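Local coordinates for protein UDP-N-acetylenolpyruvoylglucosamine reductase (Listeria monocytogenes, PDB 3TX1) that probably catalyses the NADPH-dependent, FAD-linked reduction of UDP-N-acetylenolpyruvoylglucosamine to UDP-N-acetylmuramate, a step of peptidoglycan biosynthesis in cell wall formation, at residues S44-T49 with I101-L106; F142-P147 with A222-L227; H155-A158 with G163-S166. All blocks are in the same frame, centred on the assembly; numbering follows the deposited sequence.

Contact 1. Residues S44-T49 with I101-L106; sequences SKYTYT and ILHLDL. With FAD (flavin-adenine dinucleotide), chain B.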
loop_
_atom_site.group_PDB
_atom_site.type_symbol
_atom_site.label_atom_id
_atom_site.label_comp_id
_atom_site.label_asym_id
_atom_site.label_seq_id
_atom_site.Cartn_x
_atom_site.Cartn_y
_atom_site.Cartn_z
ATOM N N SER A 44 -2.462 8.971 11.187
ATOM C CA SER A 44 -1.304 8.214 11.654
ATOM C C SER A 44 -1.729 6.936 12.354
ATOM O O SER A 44 -0.962 5.964 12.410
ATOM C CB SER A 44 -0.457 9.045 12.585
ATOM O OG SER A 44 -1.200 9.290 13.750
ATOM N N LYS A 45 -2.952 6.958 12.891
ATOM C CA LYS A 45 -3.566 5.787 13.536
ATOM C C LYS A 45 -3.742 4.607 12.567
ATOM O O LYS A 45 -3.725 3.462 12.998
ATOM C CB LYS A 45 -4.925 6.155 14.149
ATOM C CG LYS A 45 -5.661 4.974 14.780
ATOM C CD LYS A 45 -7.009 5.351 15.399
ATOM C CE LYS A 45 -7.742 4.099 15.870
ATOM N NZ LYS A 45 -9.040 4.395 16.534
ATOM N N TYR A 46 -3.869 4.903 11.270
ATOM C CA TYR A 46 -4.118 3.908 10.225
ATOM C C TYR A 46 -2.964 3.704 9.262
ATOM O O TYR A 46 -3.147 3.006 8.252
ATOM C CB TYR A 46 -5.313 4.337 9.363
ATOM C CG TYR A 46 -6.540 4.659 10.159
ATOM C CD1 TYR A 46 -6.790 5.962 10.579
ATOM C CD2 TYR A 46 -7.453 3.669 10.505
ATOM C CE1 TYR A 46 -7.910 6.275 11.329
ATOM C CE2 TYR A 46 -8.576 3.977 11.254
ATOM C CZ TYR A 46 -8.801 5.278 11.668
ATOM O OH TYR A 46 -9.912 5.592 12.430
ATOM N N THR A 47 -1.813 4.336 9.496
ATOM C CA THR A 47 -0.739 4.209 8.505
ATOM C C THR A 47 0.381 3.451 9.057
ATOM O O THR A 47 0.699 3.529 10.233
ATOM C CB THR A 47 -0.114 5.517 8.010
ATOM O OG1 THR A 47 0.472 6.201 9.120
ATOM C CG2 THR A 47 -1.115 6.412 7.296
ATOM N N TYR A 48 1.030 2.761 8.144
ATOM C CA TYR A 48 2.094 1.879 8.477
ATOM C C TYR A 48 3.321 2.618 9.027
ATOM O O TYR A 48 4.060 2.059 9.825
ATOM C CB TYR A 48 2.350 0.996 7.266
ATOM C CG TYR A 48 2.973 -0.321 7.593
ATOM C CD1 TYR A 48 2.196 -1.430 7.947
ATOM C CD2 TYR A 48 4.338 -0.462 7.517
ATOM C CE1 TYR A 48 2.793 -2.648 8.237
ATOM C CE2 TYR A 48 4.956 -1.661 7.786
ATOM C CZ TYR A 48 4.190 -2.744 8.153
ATOM O OH TYR A 48 4.899 -3.892 8.423
ATOM N N THR A 49 3.517 3.877 8.646
ATOM C CA THR A 49 4.612 4.688 9.217
ATOM C C THR A 49 4.137 5.380 10.482
ATOM O O THR A 49 4.909 6.015 11.182
ATOM C CB THR A 49 5.085 5.824 8.273
ATOM O OG1 THR A 49 3.961 6.611 7.864
ATOM C CG2 THR A 49 5.765 5.281 7.061
ATOM N N ILE A 101 -11.580 10.679 2.397
ATOM C CA ILE A 101 -10.687 9.543 2.350
ATOM C C ILE A 101 -11.549 8.323 2.685
ATOM O O ILE A 101 -12.292 8.343 3.676
ATOM C CB ILE A 101 -9.508 9.680 3.361
ATOM C CG1 ILE A 101 -8.478 10.726 2.903
ATOM C CG2 ILE A 101 -8.783 8.357 3.545
ATOM C CD1 ILE A 101 -8.975 12.163 2.937
ATOM N N LEU A 102 -11.478 7.289 1.839
ATOM C CA LEU A 102 -12.204 6.046 2.032
ATOM C C LEU A 102 -11.250 4.953 2.421
ATOM O O LEU A 102 -10.252 4.730 1.742
ATOM C CB LEU A 102 -12.811 5.576 0.729
ATOM C CG LEU A 102 -14.210 5.795 0.208
ATOM C CD1 LEU A 102 -14.288 4.960 -1.057
ATOM C CD2 LEU A 102 -15.210 5.264 1.206
ATOM N N HIS A 103 -11.606 4.239 3.473
ATOM C CA HIS A 103 -10.805 3.180 3.995
ATOM C C HIS A 103 -11.717 1.973 4.036
ATOM O O HIS A 103 -12.748 1.938 4.724
ATOM C CB HIS A 103 -10.255 3.619 5.362
ATOM C CG HIS A 103 -9.238 2.673 5.965
ATOM N ND1 HIS A 103 -8.089 2.338 5.342
ATOM C CD2 HIS A 103 -9.225 2.013 7.190
ATOM C CE1 HIS A 103 -7.399 1.473 6.114
ATOM N NE2 HIS A 103 -8.097 1.275 7.242
ATOM N N LEU A 104 -11.332 0.942 3.314
ATOM C CA LEU A 104 -12.183 -0.206 3.157
ATOM C C LEU A 104 -11.802 -1.318 4.084
ATOM O O LEU A 104 -11.881 -2.473 3.764
ATOM C CB LEU A 104 -12.138 -0.693 1.734
ATOM C CG LEU A 104 -12.149 0.393 0.693
ATOM C CD1 LEU A 104 -11.562 -0.109 -0.587
ATOM C CD2 LEU A 104 -13.528 0.912 0.461
ATOM N N ASP A 105 -11.395 -0.935 5.261
ATOM C CA ASP A 105 -10.971 -1.852 6.295
ATOM C C ASP A 105 -12.025 -2.926 6.521
ATOM O O ASP A 105 -11.684 -4.094 6.670
ATOM C CB ASP A 105 -10.768 -1.073 7.585
ATOM C CG ASP A 105 -9.593 -1.578 8.380
ATOM O OD1 ASP A 105 -9.146 -2.719 8.134
ATOM O OD2 ASP A 105 -9.089 -0.828 9.245
ATOM N N LEU A 106 -13.308 -2.538 6.516
ATOM C CA LEU A 106 -14.409 -3.492 6.769
ATOM C C LEU A 106 -14.698 -4.504 5.655
ATOM O O LEU A 106 -15.466 -5.429 5.846
ATOM C CB LEU A 106 -15.675 -2.750 7.151
ATOM C CG LEU A 106 -15.353 -1.856 8.341
ATOM C CD1 LEU A 106 -16.472 -0.873 8.648
ATOM C CD2 LEU A 106 -15.047 -2.730 9.536
HETATM P PA FAD B . -1.402 2.239 0.735
HETATM O O1A FAD B . -2.509 2.499 1.701
HETATM O O2A FAD B . 0.014 2.543 1.133
HETATM O O5B FAD B . -1.643 3.105 -0.586
HETATM C C5B FAD B . -0.975 2.553 -1.715
HETATM C C4B FAD B . -1.554 3.052 -3.022
HETATM O O4B FAD B . -2.618 2.214 -3.446
HETATM C C3B FAD B . -2.118 4.456 -3.011
HETATM O O3B FAD B . -2.024 4.941 -4.373
HETATM C C2B FAD B . -3.581 4.174 -2.670
HETATM O O2B FAD B . -4.558 5.184 -2.988
HETATM C C1B FAD B . -3.823 2.966 -3.526
HETATM N N9A FAD B . -4.847 2.127 -2.929
HETATM C C8A FAD B . -4.868 1.602 -1.695
HETATM N N7A FAD B . -5.963 0.800 -1.576
HETATM C C5A FAD B . -6.649 0.791 -2.741
HETATM C C6A FAD B . -7.896 0.208 -3.301
HETATM N N6A FAD B . -8.728 -0.602 -2.588
HETATM N N1A FAD B . -8.195 0.506 -4.583
HETATM C C2A FAD B . -7.428 1.283 -5.338
HETATM N N3A FAD B . -6.315 1.875 -4.903
HETATM C C4A FAD B . -5.885 1.674 -3.638
HETATM N N1 FAD B . 5.815 -3.599 -1.867
HETATM C C2 FAD B . 6.200 -4.574 -2.727
HETATM O O2 FAD B . 5.725 -4.597 -3.875
HETATM N N3 FAD B . 7.049 -5.562 -2.413
HETATM C C4 FAD B . 7.635 -5.669 -1.229
HETATM O O4 FAD B . 8.454 -6.584 -0.984
HETATM C C4X FAD B . 7.268 -4.645 -0.241
HETATM N N5 FAD B . 7.802 -4.681 0.976
HETATM C C5X FAD B . 7.503 -3.770 1.914
HETATM C C6 FAD B . 8.090 -3.891 3.164
HETATM C C7 FAD B . 7.791 -2.998 4.160
HETATM C C7M FAD B . 8.448 -3.132 5.508
HETATM C C8 FAD B . 6.819 -1.926 3.847
HETATM C C8M FAD B . 6.450 -0.912 4.868
HETATM C C9 FAD B . 6.239 -1.811 2.613
HETATM C C9A FAD B . 6.553 -2.703 1.616
HETATM N N10 FAD B . 5.954 -2.623 0.335
HETATM C C10 FAD B . 6.307 -3.592 -0.621
HETATM C "C1'" FAD B . 5.017 -1.530 0.017
HETATM C "C2'" FAD B . 3.585 -1.911 0.315
HETATM O "O2'" FAD B . 3.547 -3.037 1.189
HETATM C "C3'" FAD B . 2.843 -2.299 -0.950
HETATM O "O3'" FAD B . 2.991 -1.211 -1.854
HETATM C "C4'" FAD B . 1.369 -2.531 -0.634
HETATM O "O4'" FAD B . 0.747 -3.367 -1.621
HETATM C "C5'" FAD B . 0.599 -1.238 -0.430
HETATM O "O5'" FAD B . -0.532 -1.553 0.347
HETATM P P FAD B . -1.404 -0.489 1.124
HETATM O O1P FAD B . -2.722 -1.148 1.312
HETATM O O2P FAD B . -0.568 -0.120 2.302
HETATM O O3P FAD B . -1.488 0.752 0.173
#
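Tyr46 presents an edge of its phenol ring to the face of the His103 imidazole in an offset edge-to-face stack. The ring centroids lie 5.5 Å apart and the planes meet at 62°. The touching corner is Tyr46 CD2, which comes to 4.1 Å from His103 NE2 and also reaches His103 CD2. With CG anti to the backbone N (chi1 -172°), the imidazole of His103 is carried out to the tyrosine. Both nitrogens of the imidazole are engaged. ND1 is hydrogen-bonded to the backbone O of Leu84, and His103 NE2 gives a weak hydrogen bond to Asp105 OD2 at 3.1 Å. The two bonds probably limit the rotation of the ring. Lys45 CG lies over one face of the Tyr46 ring, and Tyr46 also meets the ring of Phe58.

Tyr48 and Leu104 line the FAD pocket. Tyr48 CE2 lies 3.4 Å from the flavin methyl C8M of FAD. At the other end of the cofactor, Leu104 CD1 is 3.5 Å from the adenine amine N6A of FAD. The contact joins the loop between strands 36-42 and 54-60 to strand 100-103 of the PCMH-type FAD-binding domain. In its mixed sheet this strand lies between 54-60 and 81-84.

Contact 2. Residues F142-P147 with A222-L227; sequences FACGIP and AKMDEL. With FAD (flavin-adenine dinucleotide), chain B.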
loop_
_atom_site.group_PDB
_atom_site.type_symbol
_atom_site.label_atom_id
_atom_site.label_comp_id
_atom_site.label_asym_id
_atom_site.label_seq_id
_atom_site.Cartn_x
_atom_site.Cartn_y
_atom_site.Cartn_z
ATOM N N PHE A 142 5.360 -15.337 -2.868
ATOM C CA PHE A 142 6.107 -14.082 -2.901
ATOM C C PHE A 142 5.568 -12.929 -2.021
ATOM O O PHE A 142 6.294 -11.936 -1.780
ATOM C CB PHE A 142 6.292 -13.590 -4.348
ATOM C CG PHE A 142 5.012 -13.159 -5.015
ATOM C CD1 PHE A 142 4.393 -11.962 -4.669
ATOM C CD2 PHE A 142 4.444 -13.924 -6.004
ATOM C CE1 PHE A 142 3.218 -11.570 -5.269
ATOM C CE2 PHE A 142 3.280 -13.521 -6.623
ATOM C CZ PHE A 142 2.664 -12.346 -6.254
ATOM N N ALA A 143 4.325 -13.084 -1.555
ATOM C CA ALA A 143 3.603 -12.083 -0.804
ATOM C C ALA A 143 3.401 -12.423 0.676
ATOM O O ALA A 143 2.705 -11.716 1.405
ATOM C CB ALA A 143 2.269 -11.805 -1.484
ATOM N N CYS A 144 4.042 -13.463 1.160
ATOM C CA CYS A 144 3.862 -13.846 2.567
ATOM C C CYS A 144 4.422 -12.752 3.500
ATOM O O CYS A 144 4.105 -12.713 4.711
ATOM C CB CYS A 144 4.570 -15.185 2.822
ATOM S SG CYS A 144 6.356 -15.148 2.427
ATOM N N GLY A 145 5.257 -11.873 2.934
ATOM C CA GLY A 145 5.884 -10.836 3.719
ATOM C C GLY A 145 5.611 -9.395 3.326
ATOM O O GLY A 145 6.168 -8.510 3.955
ATOM N N ILE A 146 4.744 -9.160 2.326
ATOM C CA ILE A 146 4.430 -7.820 1.805
ATOM C C ILE A 146 3.254 -7.243 2.564
ATOM O O ILE A 146 2.133 -7.710 2.412
ATOM C CB ILE A 146 4.030 -7.847 0.307
ATOM C CG1 ILE A 146 5.094 -8.524 -0.569
ATOM C CG2 ILE A 146 3.774 -6.444 -0.192
ATOM C CD1 ILE A 146 4.722 -8.672 -2.044
ATOM N N PRO A 147 3.491 -6.177 3.333
ATOM C CA PRO A 147 2.503 -5.522 4.196
ATOM C C PRO A 147 1.442 -4.869 3.361
ATOM O O PRO A 147 1.610 -4.774 2.138
ATOM C CB PRO A 147 3.324 -4.420 4.887
ATOM C CG PRO A 147 4.764 -4.817 4.702
ATOM C CD PRO A 147 4.755 -5.429 3.334
ATOM N N ALA A 222 8.400 -24.392 2.304
ATOM C CA ALA A 222 9.850 -24.190 2.116
ATOM C C ALA A 222 10.189 -22.838 1.444
ATOM O O ALA A 222 11.228 -22.227 1.742
ATOM C CB ALA A 222 10.459 -25.376 1.354
ATOM N N LYS A 223 9.318 -22.414 0.520
ATOM C CA LYS A 223 9.416 -21.105 -0.103
ATOM C C LYS A 223 9.060 -20.033 0.905
ATOM O O LYS A 223 9.743 -19.017 0.990
ATOM C CB LYS A 223 8.498 -20.976 -1.326
ATOM C CG LYS A 223 9.120 -21.440 -2.633
ATOM C CD LYS A 223 10.159 -20.450 -3.148
ATOM C CE LYS A 223 11.102 -21.106 -4.157
ATOM N NZ LYS A 223 12.136 -20.103 -4.544
ATOM N N MET A 224 8.019 -20.259 1.700
ATOM C CA MET A 224 7.575 -19.197 2.585
ATOM C C MET A 224 8.533 -18.941 3.705
ATOM O O MET A 224 8.750 -17.786 4.099
ATOM C CB MET A 224 6.158 -19.424 3.063
ATOM C CG MET A 224 5.192 -19.196 1.914
ATOM S SD MET A 224 3.487 -19.667 2.220
ATOM C CE MET A 224 3.145 -18.789 3.762
ATOM N N ASP A 225 9.133 -20.033 4.179
ATOM C CA ASP A 225 10.119 -19.954 5.223
ATOM C C ASP A 225 11.317 -19.298 4.612
ATOM O O ASP A 225 11.829 -18.356 5.187
ATOM C CB ASP A 225 10.456 -21.324 5.765
ATOM C CG ASP A 225 9.371 -21.888 6.666
ATOM O OD1 ASP A 225 9.411 -23.111 6.966
ATOM O OD2 ASP A 225 8.487 -21.118 7.083
ATOM N N GLU A 226 11.735 -19.752 3.428
ATOM C CA GLU A 226 12.874 -19.134 2.719
ATOM C C GLU A 226 12.679 -17.614 2.592
ATOM O O GLU A 226 13.597 -16.826 2.815
ATOM C CB GLU A 226 13.054 -19.728 1.305
ATOM C CG GLU A 226 13.941 -18.879 0.361
ATOM C CD GLU A 226 13.588 -19.019 -1.130
ATOM O OE1 GLU A 226 13.063 -20.096 -1.519
ATOM O OE2 GLU A 226 13.828 -18.061 -1.921
ATOM N N LEU A 227 11.463 -17.226 2.228
ATOM C CA LEU A 227 11.180 -15.846 1.970
ATOM C C LEU A 227 11.143 -15.020 3.243
ATOM O O LEU A 227 11.707 -13.922 3.283
ATOM C CB LEU A 227 9.959 -15.675 1.052
ATOM C CG LEU A 227 10.021 -16.317 -0.374
ATOM C CD1 LEU A 227 9.392 -15.449 -1.447
ATOM C CD2 LEU A 227 11.427 -16.516 -0.842
HETATM P PA FAD B . -1.402 2.239 0.735
HETATM O O1A FAD B . -2.509 2.499 1.701
HETATM O O2A FAD B . 0.014 2.543 1.133
HETATM O O5B FAD B . -1.643 3.105 -0.586
HETATM C C5B FAD B . -0.975 2.553 -1.715
HETATM C C4B FAD B . -1.554 3.052 -3.022
HETATM O O4B FAD B . -2.618 2.214 -3.446
HETATM C C3B FAD B . -2.118 4.456 -3.011
HETATM O O3B FAD B . -2.024 4.941 -4.373
HETATM C C2B FAD B . -3.581 4.174 -2.670
HETATM O O2B FAD B . -4.558 5.184 -2.988
HETATM C C1B FAD B . -3.823 2.966 -3.526
HETATM N N9A FAD B . -4.847 2.127 -2.929
HETATM C C8A FAD B . -4.868 1.602 -1.695
HETATM N N7A FAD B . -5.963 0.800 -1.576
HETATM C C5A FAD B . -6.649 0.791 -2.741
HETATM C C6A FAD B . -7.896 0.208 -3.301
HETATM N N6A FAD B . -8.728 -0.602 -2.588
HETATM N N1A FAD B . -8.195 0.506 -4.583
HETATM C C2A FAD B . -7.428 1.283 -5.338
HETATM N N3A FAD B . -6.315 1.875 -4.903
HETATM C C4A FAD B . -5.885 1.674 -3.638
HETATM N N1 FAD B . 5.815 -3.599 -1.867
HETATM C C2 FAD B . 6.200 -4.574 -2.727
HETATM O O2 FAD B . 5.725 -4.597 -3.875
HETATM N N3 FAD B . 7.049 -5.562 -2.413
HETATM C C4 FAD B . 7.635 -5.669 -1.229
HETATM O O4 FAD B . 8.454 -6.584 -0.984
HETATM C C4X FAD B . 7.268 -4.645 -0.241
HETATM N N5 FAD B . 7.802 -4.681 0.976
HETATM C C5X FAD B . 7.503 -3.770 1.914
HETATM C C6 FAD B . 8.090 -3.891 3.164
HETATM C C7 FAD B . 7.791 -2.998 4.160
HETATM C C7M FAD B . 8.448 -3.132 5.508
HETATM C C8 FAD B . 6.819 -1.926 3.847
HETATM C C8M FAD B . 6.450 -0.912 4.868
HETATM C C9 FAD B . 6.239 -1.811 2.613
HETATM C C9A FAD B . 6.553 -2.703 1.616
HETATM N N10 FAD B . 5.954 -2.623 0.335
HETATM C C10 FAD B . 6.307 -3.592 -0.621
HETATM C "C1'" FAD B . 5.017 -1.530 0.017
HETATM C "C2'" FAD B . 3.585 -1.911 0.315
HETATM O "O2'" FAD B . 3.547 -3.037 1.189
HETATM C "C3'" FAD B . 2.843 -2.299 -0.950
HETATM O "O3'" FAD B . 2.991 -1.211 -1.854
HETATM C "C4'" FAD B . 1.369 -2.531 -0.634
HETATM O "O4'" FAD B . 0.747 -3.367 -1.621
HETATM C "C5'" FAD B . 0.599 -1.238 -0.430
HETATM O "O5'" FAD B . -0.532 -1.553 0.347
HETATM P P FAD B . -1.404 -0.489 1.124
HETATM O O1P FAD B . -2.722 -1.148 1.312
HETATM O O2P FAD B . -0.568 -0.120 2.302
HETATM O O3P FAD B . -1.488 0.752 0.173
#
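Cys144 fits its short side chain against one side of a helix, between Met224 and Leu227. Its SG sits between the backbone N and the carbonyl carbon (chi1 58°). That rotamer sends the sulfur to Leu227 CB, 3.9 Å from Cys144 SG. The same sulfur lies 3.9 Å from the backbone O of Met224, which is hydrogen-bonded to Thr228 OG1. Met224 meets the cysteine at CB. Its chain runs extended through chi2 and then bends at chi3 (52°), which folds the terminal methyl CE back to 4.0 Å from Cys144 CB. Leu227 directs its CB toward the loop, and its branch CD1 reaches 3.8 Å from Phe142 CA. It meets the phenylalanine at the backbone, while the CB bond of Phe142 points away from the helix.

Farther along the loop, Ile146 and Pro147 belong to the FAD pocket. Pro147 CG packs 3.6 Å from flavin C7, and FAD O2' donates a 2.8 Å hydrogen bond to Pro147 O. The side-chain contacts are apolar. They set the loop between strand 137-138 and helix 150-156, in the FAD-binding region, against helix 217-234, which carries a segment of the MurB C-terminal region. Met224 also touches Leu133 of helix 125-134.

Contact 3. Residues H155-A158 with G163-S166; sequences HMNA and GEIS. With FAD (flavin-adenine dinucleotide), chain B; SO4 (sulfate ion), chain E.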
loop_
_atom_site.group_PDB
_atom_site.type_symbol
_atom_site.label_atom_id
_atom_site.label_comp_id
_atom_site.label_asym_id
_atom_site.label_seq_id
_atom_site.Cartn_x
_atom_site.Cartn_y
_atom_site.Cartn_z
ATOM N N HIS A 155 -3.249 -2.092 -6.793
ATOM C CA HIS A 155 -2.949 -0.781 -7.261
ATOM C C HIS A 155 -1.481 -0.686 -7.603
ATOM O O HIS A 155 -1.109 -0.126 -8.627
ATOM C CB HIS A 155 -3.384 0.272 -6.261
ATOM C CG HIS A 155 -3.183 1.651 -6.768
ATOM N ND1 HIS A 155 -4.113 2.294 -7.521
ATOM C CD2 HIS A 155 -2.076 2.489 -6.708
ATOM C CE1 HIS A 155 -3.635 3.505 -7.885
ATOM N NE2 HIS A 155 -2.391 3.627 -7.377
ATOM N N MET A 156 -0.643 -1.307 -6.786
ATOM C CA MET A 156 0.792 -1.240 -6.982
ATOM C C MET A 156 1.424 -2.374 -7.796
ATOM O O MET A 156 2.634 -2.392 -7.986
ATOM C CB MET A 156 1.435 -1.291 -5.605
ATOM C CG MET A 156 1.053 -0.158 -4.683
ATOM S SD MET A 156 1.529 1.428 -5.383
ATOM C CE MET A 156 3.106 1.030 -6.139
ATOM N N ASN A 157 0.629 -3.318 -8.280
ATOM C CA ASN A 157 1.175 -4.551 -8.854
ATOM C C ASN A 157 2.340 -4.996 -7.981
ATOM O O ASN A 157 3.494 -5.183 -8.423
ATOM C CB ASN A 157 1.581 -4.479 -10.311
ATOM C CG ASN A 157 1.776 -5.874 -10.895
ATOM O OD1 ASN A 157 1.119 -6.848 -10.446
ATOM N ND2 ASN A 157 2.680 -5.998 -11.877
ATOM N N ALA A 158 1.990 -5.163 -6.713
ATOM C CA ALA A 158 2.926 -5.488 -5.671
ATOM C C ALA A 158 3.715 -6.749 -6.023
ATOM O O ALA A 158 3.158 -7.729 -6.511
ATOM C CB ALA A 158 2.159 -5.637 -4.357
ATOM N N GLY A 163 8.610 -12.492 -7.974
ATOM C CA GLY A 163 7.147 -12.726 -8.031
ATOM C C GLY A 163 6.373 -11.395 -8.094
ATOM O O GLY A 163 6.917 -10.334 -7.767
ATOM N N GLU A 164 5.104 -11.447 -8.513
ATOM C CA GLU A 164 4.305 -10.236 -8.708
ATOM C C GLU A 164 2.830 -10.563 -8.842
ATOM O O GLU A 164 2.506 -11.612 -9.365
ATOM C CB GLU A 164 4.768 -9.538 -9.960
ATOM C CG GLU A 164 4.693 -8.038 -9.818
ATOM C CD GLU A 164 5.511 -7.322 -10.874
ATOM O OE1 GLU A 164 5.721 -7.919 -11.963
ATOM O OE2 GLU A 164 5.930 -6.160 -10.606
ATOM N N ILE A 165 1.949 -9.665 -8.369
ATOM C CA ILE A 165 0.477 -9.849 -8.383
ATOM C C ILE A 165 -0.051 -10.096 -9.784
ATOM O O ILE A 165 -0.903 -10.971 -9.982
ATOM C CB ILE A 165 -0.271 -8.648 -7.740
ATOM C CG1 ILE A 165 -0.121 -8.621 -6.211
ATOM C CG2 ILE A 165 -1.766 -8.660 -8.053
ATOM C CD1 ILE A 165 -0.953 -9.647 -5.459
ATOM N N SER A 166 0.472 -9.355 -10.765
ATOM C CA SER A 166 0.038 -9.528 -12.153
ATOM C C SER A 166 0.328 -10.932 -12.607
ATOM O O SER A 166 -0.392 -11.455 -13.441
ATOM C CB SER A 166 0.655 -8.498 -13.103
ATOM O OG SER A 166 2.065 -8.626 -13.170
HETATM P PA FAD B . -1.402 2.239 0.735
HETATM O O1A FAD B . -2.509 2.499 1.701
HETATM O O2A FAD B . 0.014 2.543 1.133
HETATM O O5B FAD B . -1.643 3.105 -0.586
HETATM C C5B FAD B . -0.975 2.553 -1.715
HETATM C C4B FAD B . -1.554 3.052 -3.022
HETATM O O4B FAD B . -2.618 2.214 -3.446
HETATM C C3B FAD B . -2.118 4.456 -3.011
HETATM O O3B FAD B . -2.024 4.941 -4.373
HETATM C C2B FAD B . -3.581 4.174 -2.670
HETATM O O2B FAD B . -4.558 5.184 -2.988
HETATM C C1B FAD B . -3.823 2.966 -3.526
HETATM N N9A FAD B . -4.847 2.127 -2.929
HETATM C C8A FAD B . -4.868 1.602 -1.695
HETATM N N7A FAD B . -5.963 0.800 -1.576
HETATM C C5A FAD B . -6.649 0.791 -2.741
HETATM C C6A FAD B . -7.896 0.208 -3.301
HETATM N N6A FAD B . -8.728 -0.602 -2.588
HETATM N N1A FAD B . -8.195 0.506 -4.583
HETATM C C2A FAD B . -7.428 1.283 -5.338
HETATM N N3A FAD B . -6.315 1.875 -4.903
HETATM C C4A FAD B . -5.885 1.674 -3.638
HETATM N N1 FAD B . 5.815 -3.599 -1.867
HETATM C C2 FAD B . 6.200 -4.574 -2.727
HETATM O O2 FAD B . 5.725 -4.597 -3.875
HETATM N N3 FAD B . 7.049 -5.562 -2.413
HETATM C C4 FAD B . 7.635 -5.669 -1.229
HETATM O O4 FAD B . 8.454 -6.584 -0.984
HETATM C C4X FAD B . 7.268 -4.645 -0.241
HETATM N N5 FAD B . 7.802 -4.681 0.976
HETATM C C5X FAD B . 7.503 -3.770 1.914
HETATM C C6 FAD B . 8.090 -3.891 3.164
HETATM C C7 FAD B . 7.791 -2.998 4.160
HETATM C C7M FAD B . 8.448 -3.132 5.508
HETATM C C8 FAD B . 6.819 -1.926 3.847
HETATM C C8M FAD B . 6.450 -0.912 4.868
HETATM C C9 FAD B . 6.239 -1.811 2.613
HETATM C C9A FAD B . 6.553 -2.703 1.616
HETATM N N10 FAD B . 5.954 -2.623 0.335
HETATM C C10 FAD B . 6.307 -3.592 -0.621
HETATM C "C1'" FAD B . 5.017 -1.530 0.017
HETATM C "C2'" FAD B . 3.585 -1.911 0.315
HETATM O "O2'" FAD B . 3.547 -3.037 1.189
HETATM C "C3'" FAD B . 2.843 -2.299 -0.950
HETATM O "O3'" FAD B . 2.991 -1.211 -1.854
HETATM C "C4'" FAD B . 1.369 -2.531 -0.634
HETATM O "O4'" FAD B . 0.747 -3.367 -1.621
HETATM C "C5'" FAD B . 0.599 -1.238 -0.430
HETATM O "O5'" FAD B . -0.532 -1.553 0.347
HETATM P P FAD B . -1.404 -0.489 1.124
HETATM O O1P FAD B . -2.722 -1.148 1.312
HETATM O O2P FAD B . -0.568 -0.120 2.302
HETATM O O3P FAD B . -1.488 0.752 0.173
HETATM S S SO4 E . -1.197 6.538 -8.794
HETATM O O1 SO4 E . -2.437 6.078 -9.471
HETATM O O2 SO4 E . -0.132 5.522 -8.972
HETATM O O3 SO4 E . -0.776 7.839 -9.366
HETATM O O4 SO4 E . -1.441 6.739 -7.345
#
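Asn157 uses both ends of its amide on Ser166. The carbonyl oxygen Asn157 OD1 accepts the backbone N-H of Ser166 at 2.6 Å, with the donor lying in the carbonyl plane. The amide nitrogen Asn157 ND2 donates to Ser166 OG at 3.0 Å, with the hydroxyl tilted slightly out of the amide plane. Asn157 CG is anti to the backbone N (chi1 -165°), which carries the amide across to the start of helix 165-168. The third bond is between backbones: Ile165 N donates to Ala158 O at 2.9 Å. The CA of Glu164 adds a CA-H...O contact to the same oxygen. Beside the amide, the Glu164 carboxylate lies with its plane 22° from that of Asn157. Glu164 CD is 3.3 Å from Asn157 ND2, but the angle is too poor for a bond to OE2.

Asn157 has positive phi and closes helix 150-156 with a Schellman motif. The chain then turns back through the two-stranded antiparallel sheet of 159-160 and 163-164, and the three bonds tie the end of helix 150-156 to the turn from strand 163-164 into helix 165-168.

The cofactor side of the same short segment belongs to the FAD pocket. One face of the His155 imidazole takes C1B of the adenosine ribose, near its rim. Its NE2 makes weak hydrogen bonds to O2 and O4 of a sulfate ion, probably from the crystallisation liquor; the weak bond from His155 NE2 to sulfate O4 is 3.3 Å long. Lys316 NZ also binds this sulfate. Ala158 CA lies 3.4 Å from the flavin carbonyl O2 of FAD. The Glu164 side chain is about 4 Å from that of Arg194, a predicted active-site residue.

From the N terminus, contact 1 closes first: strand 100-103 returns to the loop that follows strand 36-42. Contact 2 opens afterwards, so the two are in series. It closes a span of 74 residues, from the loop before helix 150-156 to helix 217-234. Contact 3 lies within that span and closes a short hairpin after helix 150-156. Contacts 1 and 2 meet where Tyr48 CZ packs against Pro147 CB. Contacts 2 and 3 meet at the ring of Phe142, which lies against 163-165. Contacts 1 and 3 do not touch and sit on opposite sides of the chain's centre. Segments of all three contacts also hold residues that touch FAD, which bridges the mixed sheet and the hairpin region.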